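Local coordinates for protein prolyl endopeptidase (Myxococcus xanthus, PDB 2BKL) that probably hydrolyses oligopeptides after proline, and far less readily after alanine, as a serine endopeptidase of the S9A family, at residues Ala147-Ile152 and Asp163-Gly168; Phe182-Leu187 and Thr203-Thr208; Leu559-Arg564 and Ala592-His597; Pro4-Glu9 and Tyr24-Asp29. All blocks are in the same frame, centred on the assembly; numbering follows the deposited sequence.

Interaction 1: Ala147-Ile152 and Asp163-Gly168; sequences AVLHVI and DVIEGG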
# COMPACT_ATOMS: atom_id res chain seq x y z
N ALA A 147 6.94 14.95 4.45
CA ALA A 147 8.35 14.62 4.31
C ALA A 147 9.20 15.86 3.98
O ALA A 147 8.76 16.75 3.25
CB ALA A 147 8.55 13.59 3.21
N VAL A 148 10.42 15.85 4.47
CA VAL A 148 11.42 16.85 4.10
C VAL A 148 12.58 16.13 3.45
O VAL A 148 13.11 15.17 4.00
CB VAL A 148 11.87 17.63 5.37
CG1 VAL A 148 13.00 18.63 5.06
CG2 VAL A 148 10.67 18.31 6.03
N LEU A 149 13.00 16.62 2.28
CA LEU A 149 14.15 16.05 1.60
C LEU A 149 15.46 16.61 2.12
O LEU A 149 15.58 17.82 2.37
CB LEU A 149 14.06 16.32 0.10
CG LEU A 149 12.79 15.81 -0.61
CD1 LEU A 149 12.81 16.20 -2.07
CD2 LEU A 149 12.67 14.28 -0.41
N HIS A 150 16.43 15.72 2.27
CA HIS A 150 17.80 16.02 2.65
C HIS A 150 18.75 15.34 1.70
O HIS A 150 18.37 14.44 0.92
CB HIS A 150 18.06 15.49 4.07
CG HIS A 150 17.33 16.25 5.13
ND1 HIS A 150 17.89 17.33 5.78
CD2 HIS A 150 16.08 16.10 5.64
CE1 HIS A 150 17.02 17.80 6.66
NE2 HIS A 150 15.91 17.10 6.58
N VAL A 151 20.01 15.74 1.74
CA VAL A 151 21.05 15.08 0.98
C VAL A 151 22.23 14.81 1.87
O VAL A 151 22.65 15.70 2.63
CB VAL A 151 21.51 15.94 -0.25
CG1 VAL A 151 22.63 15.24 -1.03
CG2 VAL A 151 20.36 16.30 -1.14
N ILE A 152 22.79 13.61 1.78
CA ILE A 152 23.98 13.23 2.51
C ILE A 152 25.10 12.95 1.54
O ILE A 152 24.89 12.33 0.48
CB ILE A 152 23.73 12.01 3.45
CG1 ILE A 152 24.97 11.70 4.28
CG2 ILE A 152 23.21 10.79 2.68
CD1 ILE A 152 24.75 10.73 5.44
N ASP A 163 20.80 21.81 1.05
CA ASP A 163 19.89 21.00 0.25
C ASP A 163 18.85 20.37 1.17
O ASP A 163 18.88 19.19 1.50
CB ASP A 163 20.67 19.92 -0.51
CG ASP A 163 21.81 20.50 -1.31
OD1 ASP A 163 21.53 21.32 -2.21
OD2 ASP A 163 23.00 20.20 -1.10
N VAL A 164 17.92 21.21 1.59
CA VAL A 164 16.88 20.81 2.52
C VAL A 164 15.59 21.36 1.94
O VAL A 164 15.46 22.57 1.76
CB VAL A 164 17.09 21.37 3.93
CG1 VAL A 164 15.92 20.98 4.84
CG2 VAL A 164 18.44 20.94 4.50
N ILE A 165 14.65 20.48 1.62
CA ILE A 165 13.46 20.89 0.92
C ILE A 165 12.20 20.39 1.62
O ILE A 165 11.90 19.17 1.62
CB ILE A 165 13.48 20.40 -0.54
CG1 ILE A 165 14.82 20.67 -1.25
CG2 ILE A 165 12.37 21.06 -1.31
CD1 ILE A 165 14.91 20.07 -2.63
N GLU A 166 11.44 21.29 2.23
CA GLU A 166 10.14 20.93 2.77
C GLU A 166 9.12 20.72 1.63
O GLU A 166 9.37 21.07 0.48
CB GLU A 166 9.66 21.97 3.81
CG GLU A 166 10.62 22.05 5.00
CD GLU A 166 10.11 22.80 6.23
OE1 GLU A 166 8.88 22.99 6.37
OE2 GLU A 166 10.96 23.17 7.07
N GLY A 167 8.01 20.10 1.93
CA GLY A 167 7.03 19.81 0.92
C GLY A 167 7.35 18.65 -0.00
O GLY A 167 6.86 18.60 -1.14
N GLY A 168 8.11 17.68 0.51
CA GLY A 168 8.52 16.53 -0.26
C GLY A 168 7.67 15.29 -0.17
O GLY A 168 8.11 14.23 -0.61
O HOH W 1 6.91 19.40 4.44
O HOH W 2 20.25 17.95 3.64
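Leu-149 and Ile-165 form a single antiparallel bridge by which residues 163-168 run along the edge of a β-propeller blade. Strand 148-153 is an edge strand of that three-stranded sheet, so the added segment takes the place where other blades of the domain carry a fourth strand. The bridge is a hydrogen-bonded pair: Leu-149 N donates to Ile-165 O (2.9 Å), and Ile-165 N returns the bond to Leu-149 O (2.9 Å). Beyond it, Gly-168 N reaches Ala-147 O at 3.0 Å.

Val-164 can be followed outward. Its CB is 4.2 Å from Leu-149 O. CG1, anti to the backbone N (chi1 177°), lies between two side chains, 3.8 Å from Val-148 CG1 and at a similar distance from His-150 CE1. CG2 turns to the neighbouring ring atom, His-150 ND1, at 3.9 Å. The imidazole and the valine thus extend alongside each other in a common direction, while Trp-159, in the loop that follows the strand, also meets the histidine ring. Farther along, Val-151 CG2 packs on Asp-163 CB. One water joins the two segments there, within hydrogen-bonding distance of His-150 ND1, accepting from Val-151 N and donating to Asp-163 O at 2.8 Å.

Interaction 2: Phe182-Leu187 and Thr203-Thr208; sequences FYYEWL and TIRYHT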
# COMPACT_ATOMS: atom_id res chain seq x y z
N PHE A 182 18.59 17.02 -8.99
CA PHE A 182 17.52 16.06 -9.24
C PHE A 182 16.18 16.75 -9.50
O PHE A 182 15.90 17.86 -9.00
CB PHE A 182 17.40 15.09 -8.08
CG PHE A 182 17.28 15.74 -6.73
CD1 PHE A 182 16.03 16.22 -6.27
CD2 PHE A 182 18.37 15.81 -5.87
CE1 PHE A 182 15.94 16.81 -5.00
CE2 PHE A 182 18.26 16.40 -4.60
CZ PHE A 182 17.05 16.87 -4.18
N TYR A 183 15.36 16.10 -10.32
CA TYR A 183 13.95 16.45 -10.49
C TYR A 183 13.14 15.87 -9.35
O TYR A 183 13.43 14.77 -8.87
CB TYR A 183 13.42 15.88 -11.80
CG TYR A 183 14.02 16.50 -13.04
CD1 TYR A 183 13.49 17.66 -13.61
CD2 TYR A 183 15.10 15.91 -13.69
CE1 TYR A 183 14.01 18.21 -14.73
CE2 TYR A 183 15.65 16.48 -14.81
CZ TYR A 183 15.09 17.62 -15.33
OH TYR A 183 15.60 18.22 -16.46
N TYR A 184 12.11 16.56 -8.92
CA TYR A 184 11.27 16.06 -7.83
C TYR A 184 9.92 16.75 -7.82
O TYR A 184 9.73 17.82 -8.39
CB TYR A 184 11.96 16.21 -6.46
CG TYR A 184 12.10 17.66 -6.04
CD1 TYR A 184 13.04 18.51 -6.62
CD2 TYR A 184 11.22 18.22 -5.14
CE1 TYR A 184 13.13 19.86 -6.26
CE2 TYR A 184 11.32 19.56 -4.76
CZ TYR A 184 12.25 20.38 -5.34
OH TYR A 184 12.33 21.71 -4.99
N GLU A 185 8.99 16.10 -7.14
CA GLU A 185 7.60 16.54 -6.96
C GLU A 185 7.52 17.32 -5.66
O GLU A 185 7.92 16.82 -4.61
CB GLU A 185 6.69 15.34 -6.87
CG GLU A 185 6.68 14.40 -8.07
CD GLU A 185 7.97 13.61 -8.36
OE1 GLU A 185 8.75 13.28 -7.47
OE2 GLU A 185 8.24 13.31 -9.56
N TRP A 186 7.02 18.55 -5.75
CA TRP A 186 7.06 19.51 -4.65
C TRP A 186 5.66 20.05 -4.33
O TRP A 186 4.88 20.34 -5.23
CB TRP A 186 7.95 20.70 -5.05
CG TRP A 186 8.13 21.68 -3.95
CD1 TRP A 186 8.75 21.48 -2.74
CD2 TRP A 186 7.70 23.04 -3.95
NE1 TRP A 186 8.71 22.63 -1.99
CE2 TRP A 186 8.09 23.61 -2.72
CE3 TRP A 186 7.04 23.84 -4.87
CZ2 TRP A 186 7.82 24.94 -2.39
CZ3 TRP A 186 6.77 25.16 -4.55
CH2 TRP A 186 7.16 25.69 -3.32
N LEU A 187 5.37 20.23 -3.04
CA LEU A 187 4.17 20.94 -2.58
C LEU A 187 4.57 22.24 -1.91
O LEU A 187 5.50 22.27 -1.11
CB LEU A 187 3.40 20.11 -1.58
CG LEU A 187 2.70 18.87 -2.10
CD1 LEU A 187 2.22 18.00 -0.98
CD2 LEU A 187 1.53 19.25 -2.98
N THR A 203 3.95 20.34 -7.92
CA THR A 203 4.70 20.90 -9.01
C THR A 203 5.94 20.07 -9.25
O THR A 203 6.48 19.48 -8.32
CB THR A 203 5.07 22.34 -8.61
OG1 THR A 203 3.85 23.05 -8.31
CG2 THR A 203 5.65 23.08 -9.74
N ILE A 204 6.42 20.00 -10.47
CA ILE A 204 7.73 19.41 -10.71
C ILE A 204 8.78 20.50 -10.71
O ILE A 204 8.61 21.49 -11.40
CB ILE A 204 7.78 18.64 -12.03
CG1 ILE A 204 6.62 17.65 -12.17
CG2 ILE A 204 9.15 17.94 -12.18
CD1 ILE A 204 6.47 16.63 -11.10
N ARG A 205 9.82 20.32 -9.88
CA ARG A 205 10.94 21.25 -9.79
C ARG A 205 12.27 20.53 -10.02
O ARG A 205 12.32 19.31 -10.01
CB ARG A 205 10.95 21.95 -8.44
CG ARG A 205 9.65 22.77 -8.20
CD ARG A 205 9.85 23.97 -7.29
NE ARG A 205 10.45 23.60 -6.02
CZ ARG A 205 10.72 24.48 -5.04
NH1 ARG A 205 10.41 25.77 -5.21
NH2 ARG A 205 11.30 24.09 -3.92
N TYR A 206 13.32 21.30 -10.26
CA TYR A 206 14.68 20.77 -10.37
C TYR A 206 15.50 21.45 -9.31
O TYR A 206 15.55 22.68 -9.24
CB TYR A 206 15.33 21.00 -11.74
CG TYR A 206 16.69 20.32 -11.83
CD1 TYR A 206 16.78 19.00 -12.17
CD2 TYR A 206 17.87 20.99 -11.55
CE1 TYR A 206 18.00 18.34 -12.23
CE2 TYR A 206 19.10 20.35 -11.61
CZ TYR A 206 19.15 19.02 -11.97
OH TYR A 206 20.38 18.39 -12.01
N HIS A 207 16.16 20.66 -8.48
CA HIS A 207 17.03 21.19 -7.45
C HIS A 207 18.49 20.96 -7.86
O HIS A 207 18.91 19.82 -8.09
CB HIS A 207 16.80 20.53 -6.10
CG HIS A 207 17.72 21.06 -5.06
ND1 HIS A 207 17.77 22.40 -4.77
CD2 HIS A 207 18.68 20.48 -4.32
CE1 HIS A 207 18.71 22.62 -3.86
NE2 HIS A 207 19.27 21.47 -3.56
N THR A 208 19.24 22.04 -8.00
CA THR A 208 20.68 21.96 -8.22
C THR A 208 21.38 21.87 -6.86
O THR A 208 21.15 22.72 -5.99
CB THR A 208 21.15 23.19 -8.99
OG1 THR A 208 20.58 23.22 -10.32
CG2 THR A 208 22.69 23.16 -9.19
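Tyr-184 and Arg-205 meet because the tyrosine CG stands between its backbone N and carbonyl carbon, the crowded position (chi1 68°), while the arginine chain bends at chi3 (-55°). Both side chains leave the same face of the sheet from a hydrogen-bonded pair and run alongside each other. The guanidinium grips the phenol oxygen side-on: Arg-205 NE lies 2.9 Å and NH2 2.8 Å from Tyr-184 OH, which sits somewhat out of the guanidinium plane. The bend also lays that group flat on the indole of Trp-186, planes 6° apart, with Arg-205 CZ 3.5 Å above the ring plane and over its centre, a stack that is also a cation-pi contact.

These are the two central strands of a four-stranded antiparallel propeller blade. At the far end of the pair, His-207 CB makes a CH-pi contact over one face of the Phe-182 ring. On the other side of the sheet Tyr-206 presents its edge to the face of Tyr-183 in a T-shaped pair, CD1 above the ring centre; Ile-204 CD1 rests on Glu-185 CG at 3.8 Å.

Tyr-184 OH also bonds to Asp-216 OD2. With two N-H groups directed at it, the phenol oxygen probably donates its own proton to that carboxylate, which would help balance the buried arginine charge.

Interaction 3: Leu559-Arg564 and Ala592-His597; sequences LLDMVR and AYSPYH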
# COMPACT_ATOMS: atom_id res chain seq x y z
N LEU A 559 -11.61 4.28 6.17
CA LEU A 559 -12.64 5.16 5.63
C LEU A 559 -13.99 4.57 5.95
O LEU A 559 -14.24 3.40 5.63
CB LEU A 559 -12.49 5.27 4.11
CG LEU A 559 -11.25 6.01 3.62
CD1 LEU A 559 -10.98 5.77 2.15
CD2 LEU A 559 -11.37 7.51 3.92
N LEU A 560 -14.90 5.35 6.58
CA LEU A 560 -16.21 4.83 7.00
C LEU A 560 -17.38 5.78 6.77
O LEU A 560 -18.49 5.30 6.61
CB LEU A 560 -16.18 4.33 8.45
CG LEU A 560 -15.20 3.21 8.74
CD1 LEU A 560 -14.89 3.05 10.21
CD2 LEU A 560 -15.65 1.91 8.17
N ASP A 561 -17.17 7.11 6.81
CA ASP A 561 -18.21 8.06 6.38
C ASP A 561 -17.92 8.43 4.94
O ASP A 561 -17.05 9.27 4.64
CB ASP A 561 -18.25 9.31 7.27
CG ASP A 561 -19.28 10.30 6.86
OD1 ASP A 561 -19.79 10.22 5.71
OD2 ASP A 561 -19.64 11.23 7.66
N MET A 562 -18.60 7.75 4.02
CA MET A 562 -18.29 7.90 2.60
C MET A 562 -19.05 9.06 1.97
O MET A 562 -18.83 9.40 0.83
CB MET A 562 -18.54 6.60 1.84
CG MET A 562 -17.66 5.49 2.34
SD MET A 562 -15.88 5.81 2.15
CE MET A 562 -15.72 5.91 0.43
N VAL A 563 -19.96 9.68 2.73
CA VAL A 563 -20.63 10.89 2.30
C VAL A 563 -19.72 12.10 2.50
O VAL A 563 -19.85 13.10 1.79
CB VAL A 563 -21.98 11.04 3.04
CG1 VAL A 563 -22.66 12.36 2.71
CG2 VAL A 563 -22.89 9.85 2.71
N ARG A 564 -18.81 12.03 3.46
CA ARG A 564 -17.96 13.17 3.80
C ARG A 564 -16.44 12.92 3.63
O ARG A 564 -15.64 13.80 3.87
CB ARG A 564 -18.22 13.64 5.23
CG ARG A 564 -19.60 14.19 5.43
CD ARG A 564 -19.94 14.60 6.83
NE ARG A 564 -19.08 15.62 7.41
CZ ARG A 564 -19.15 16.94 7.13
NH1 ARG A 564 -19.98 17.40 6.20
NH2 ARG A 564 -18.34 17.77 7.80
N ALA A 592 -25.50 4.44 -0.13
CA ALA A 592 -26.05 3.11 -0.00
C ALA A 592 -25.15 2.17 0.77
O ALA A 592 -25.64 1.24 1.40
CB ALA A 592 -26.36 2.56 -1.35
N TYR A 593 -23.84 2.38 0.72
CA TYR A 593 -22.91 1.51 1.47
C TYR A 593 -22.12 2.13 2.63
O TYR A 593 -21.54 1.38 3.40
CB TYR A 593 -21.96 0.75 0.54
CG TYR A 593 -20.87 1.56 -0.18
CD1 TYR A 593 -19.73 1.99 0.50
CD2 TYR A 593 -20.94 1.82 -1.55
CE1 TYR A 593 -18.71 2.65 -0.16
CE2 TYR A 593 -19.94 2.49 -2.20
CZ TYR A 593 -18.82 2.90 -1.52
OH TYR A 593 -17.79 3.54 -2.19
N SER A 594 -22.08 3.46 2.72
CA SER A 594 -21.31 4.24 3.72
C SER A 594 -21.50 3.63 5.11
O SER A 594 -22.61 3.68 5.65
CB SER A 594 -21.81 5.67 3.71
OG SER A 594 -21.15 6.46 4.69
N PRO A 595 -20.53 2.92 5.65
CA PRO A 595 -20.78 2.15 6.87
C PRO A 595 -21.32 2.97 8.04
O PRO A 595 -22.17 2.50 8.80
CB PRO A 595 -19.41 1.53 7.18
CG PRO A 595 -18.85 1.34 5.81
CD PRO A 595 -19.22 2.58 5.05
N TYR A 596 -20.82 4.19 8.20
CA TYR A 596 -21.24 5.07 9.29
C TYR A 596 -22.73 5.34 9.26
O TYR A 596 -23.32 5.56 10.31
CB TYR A 596 -20.46 6.37 9.21
CG TYR A 596 -20.92 7.44 10.16
CD1 TYR A 596 -20.83 7.29 11.53
CD2 TYR A 596 -21.45 8.62 9.67
CE1 TYR A 596 -21.24 8.28 12.40
CE2 TYR A 596 -21.88 9.63 10.55
CZ TYR A 596 -21.75 9.45 11.89
OH TYR A 596 -22.13 10.51 12.68
N HIS A 597 -23.34 5.29 8.07
CA HIS A 597 -24.77 5.56 7.89
C HIS A 597 -25.62 4.30 7.88
O HIS A 597 -26.83 4.38 7.61
CB HIS A 597 -24.99 6.36 6.61
CG HIS A 597 -24.30 7.67 6.63
ND1 HIS A 597 -23.05 7.86 6.07
CD2 HIS A 597 -24.66 8.86 7.16
CE1 HIS A 597 -22.67 9.10 6.28
NE2 HIS A 597 -23.63 9.74 6.93
O HOH W 3 -22.23 12.25 7.39
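The carbonyl of Leu-560 receives Tyr-596 N at 3.0 Å, the one backbone-to-backbone hydrogen bond between the two segments, with the donor well above the carbonyl plane. The contact lies in the α/β-hydrolase domain, where the loop after strand 552-556 meets the turn that ends helix 584-593 and continues as a 3-10 segment.

Ser-594 is the polar centre. With OG anti to its own backbone N (chi1 177°), the hydroxyl faces the other loop and accepts Met-562 N at 2.9 Å. It also shares a hydrogen bond with His-597 ND1 (2.7 Å), which, with a water at NE2, helps set the rotation of the imidazole. Turned this way, the ring directs CE1 edge-on at Asp-561 OD1, 3.1 Å away, with carboxylate and ring planes 80° apart. The same oxygen takes weak bonds from Val-563 N and Arg-564 N, folding its own loop in the manner of an Asx turn. Val-563 CG2 comes against CE1 as well, at 3.7 Å, and Tyr-596 CD2 lies over one face of the histidine.

Apolar contacts frame this network. The Leu-560 side chain crosses Pro-595 at about a right angle, CD2 touching CB, and Met-562 CG packs on Tyr-593 CE1. The neighbouring Leu-559 lines the pocket that holds the bound benzyloxycarbonyl-Ala-Pro, so the contact probably lies behind one wall of that site. Asp-561 OD2 forms a salt bridge with Lys-626 and accepts a water at 2.8 Å; in the plane of the imidazole, that water also bonds His-597 NE2, at 2.9 Å.

Interaction 4: Pro4-Glu9 and Tyr24-Asp29; sequences PATRAE and YRWLED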
# COMPACT_ATOMS: atom_id res chain seq x y z
N PRO A 4 -16.47 5.15 27.62
CA PRO A 4 -16.72 6.59 27.71
C PRO A 4 -18.01 6.96 26.99
O PRO A 4 -18.27 6.45 25.89
CB PRO A 4 -15.51 7.22 27.00
CG PRO A 4 -14.53 6.09 26.85
CD PRO A 4 -15.30 4.85 26.78
N ALA A 5 -18.84 7.78 27.62
CA ALA A 5 -20.06 8.24 26.97
C ALA A 5 -19.73 9.05 25.72
O ALA A 5 -18.72 9.77 25.69
CB ALA A 5 -20.88 9.08 27.92
N THR A 6 -20.58 8.93 24.70
CA THR A 6 -20.52 9.80 23.54
C THR A 6 -21.87 10.45 23.32
O THR A 6 -22.86 9.76 23.00
CB THR A 6 -20.13 9.02 22.26
OG1 THR A 6 -18.97 8.20 22.48
CG2 THR A 6 -19.70 10.03 21.18
N ARG A 7 -21.91 11.76 23.49
CA ARG A 7 -23.10 12.52 23.15
C ARG A 7 -23.45 12.34 21.68
O ARG A 7 -22.58 12.46 20.82
CB ARG A 7 -22.85 14.00 23.46
CG ARG A 7 -23.95 14.96 22.98
CD ARG A 7 -23.67 16.46 23.23
NE ARG A 7 -22.55 17.05 22.46
CZ ARG A 7 -21.30 17.17 22.91
NH1 ARG A 7 -20.98 16.72 24.13
NH2 ARG A 7 -20.38 17.74 22.16
N ALA A 8 -24.72 12.08 21.41
CA ALA A 8 -25.28 12.02 20.08
C ALA A 8 -26.09 13.29 19.88
O ALA A 8 -26.90 13.65 20.73
CB ALA A 8 -26.18 10.82 19.91
N GLU A 9 -25.84 13.97 18.76
CA GLU A 9 -26.59 15.18 18.40
C GLU A 9 -27.54 14.91 17.23
O GLU A 9 -27.52 13.87 16.59
CB GLU A 9 -25.65 16.32 18.09
CG GLU A 9 -24.71 16.66 19.24
CD GLU A 9 -23.75 17.80 18.95
OE1 GLU A 9 -23.40 18.05 17.78
OE2 GLU A 9 -23.30 18.45 19.92
N TYR A 24 -22.70 12.02 15.27
CA TYR A 24 -21.40 12.20 15.90
C TYR A 24 -20.50 13.17 15.12
O TYR A 24 -19.30 13.14 15.27
CB TYR A 24 -20.74 10.82 16.10
CG TYR A 24 -21.62 9.93 16.92
CD1 TYR A 24 -21.87 10.22 18.25
CD2 TYR A 24 -22.28 8.85 16.35
CE1 TYR A 24 -22.71 9.42 19.01
CE2 TYR A 24 -23.14 8.07 17.09
CZ TYR A 24 -23.35 8.35 18.44
OH TYR A 24 -24.22 7.58 19.17
N ARG A 25 -21.11 14.06 14.36
CA ARG A 25 -20.41 15.16 13.68
C ARG A 25 -19.38 15.87 14.58
O ARG A 25 -18.30 16.24 14.12
CB ARG A 25 -21.43 16.14 13.13
CG ARG A 25 -20.85 17.43 12.53
CD ARG A 25 -20.06 17.22 11.27
NE ARG A 25 -20.88 16.68 10.23
CZ ARG A 25 -21.79 17.34 9.52
NH1 ARG A 25 -21.90 18.66 9.64
NH2 ARG A 25 -22.55 16.71 8.64
N TRP A 26 -19.71 16.07 15.85
CA TRP A 26 -18.83 16.81 16.74
C TRP A 26 -17.47 16.18 16.93
O TRP A 26 -16.51 16.87 17.24
CB TRP A 26 -19.53 17.09 18.10
CG TRP A 26 -19.68 15.93 19.04
CD1 TRP A 26 -20.71 15.03 19.10
CD2 TRP A 26 -18.77 15.58 20.08
NE1 TRP A 26 -20.48 14.13 20.11
CE2 TRP A 26 -19.31 14.44 20.74
CE3 TRP A 26 -17.56 16.09 20.54
CZ2 TRP A 26 -18.66 13.83 21.82
CZ3 TRP A 26 -16.92 15.47 21.60
CH2 TRP A 26 -17.48 14.36 22.24
N LEU A 27 -17.38 14.86 16.73
CA LEU A 27 -16.09 14.17 16.84
C LEU A 27 -15.16 14.39 15.67
O LEU A 27 -14.00 13.96 15.72
CB LEU A 27 -16.32 12.66 16.96
CG LEU A 27 -16.98 12.20 18.26
CD1 LEU A 27 -17.32 10.74 18.17
CD2 LEU A 27 -16.06 12.44 19.43
N GLU A 28 -15.60 15.09 14.62
CA GLU A 28 -14.71 15.32 13.46
C GLU A 28 -13.52 16.21 13.76
O GLU A 28 -12.43 15.97 13.28
CB GLU A 28 -15.48 15.87 12.25
CG GLU A 28 -16.45 14.88 11.63
CD GLU A 28 -17.19 15.38 10.40
OE1 GLU A 28 -16.98 16.55 10.02
OE2 GLU A 28 -17.99 14.60 9.83
N ASP A 29 -13.72 17.24 14.57
CA ASP A 29 -12.71 18.27 14.78
C ASP A 29 -11.82 17.87 15.94
O ASP A 29 -12.18 18.02 17.10
CB ASP A 29 -13.40 19.60 15.05
CG ASP A 29 -12.41 20.74 15.20
OD1 ASP A 29 -11.20 20.53 14.96
OD2 ASP A 29 -12.79 21.88 15.54
O HOH W 4 -24.60 8.08 21.73
O HOH W 5 -22.53 15.80 16.49
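Trp-26 gives up more surface to this contact than any other residue, and Arg-7 holds it twice. Its indole NE1 donates to Arg-7 O at 2.8 Å, with the oxygen close to the ring plane, while the arginine side chain folds back over the ring. A bend at chi3 (68°) brings the guanidinium down on one face: NH2 stands 3.4 Å from Trp-26 CD2, the planes are 27° apart, and the arrangement is both a stack and a cation-pi contact. Leu-27 CD2 lies against the opposite face, so the indole is sandwiched.

Tyr-24 is the second large contributor. Arg-7 O approaches the edge of its ring, and Thr-6 CG2 crosses at about a right angle, 3.7 Å from CD1. Two residues on from Thr-6, Ala-8 CB rests 3.8 Å from Tyr-24 CE1. Thr-6 CG2 also touches Leu-27 CD1, while a water joins Thr-6 O to the tyrosine hydroxyl.

The segments flank the short strands 12-15 and 18-21 at the N terminus. Thr-6 and Tyr-24 lean on Ala-629 of helix 622-632, consistent with prolyl oligopeptidases, in which the N-terminal segment wraps the hydrolase domain rather than joining the propeller.

Arg-7 NE binds Glu-9 OE2 in a salt bridge (3.0 Å), and NH1 pairs with Glu-34. Glu-9 OE1 in turn takes a water that also accepts Trp-26 N. Two carboxylates thus probably help hold the guanidinium over the indole, and their negative charge probably offsets its own at this partly exposed site.

In the fold
From the N terminus, interaction 4 closes first, bringing residues 24-29 back on 4-9 around strands 12-15 and 18-21. Interaction 1 then closes a short loop in the propeller, interaction 2 a longer one, and interaction 3 a helical excursion in the hydrolase domain. All are in series; none nest or cross. Interactions 1 and 2 join neighbouring propeller sheets, Asp-163 OD1 reaching His-207 NE2 and Gly-167 O reaching Leu-187 N. Far along the chain yet adjacent in space, interactions 3 and 4 meet through the Arg-564 to Glu-28 salt bridge and Tyr-596 OH with Tyr-24 N, tying the N-terminal segment to the hydrolase domain. The centres of interactions 1 and 3 lie about 37 Å apart.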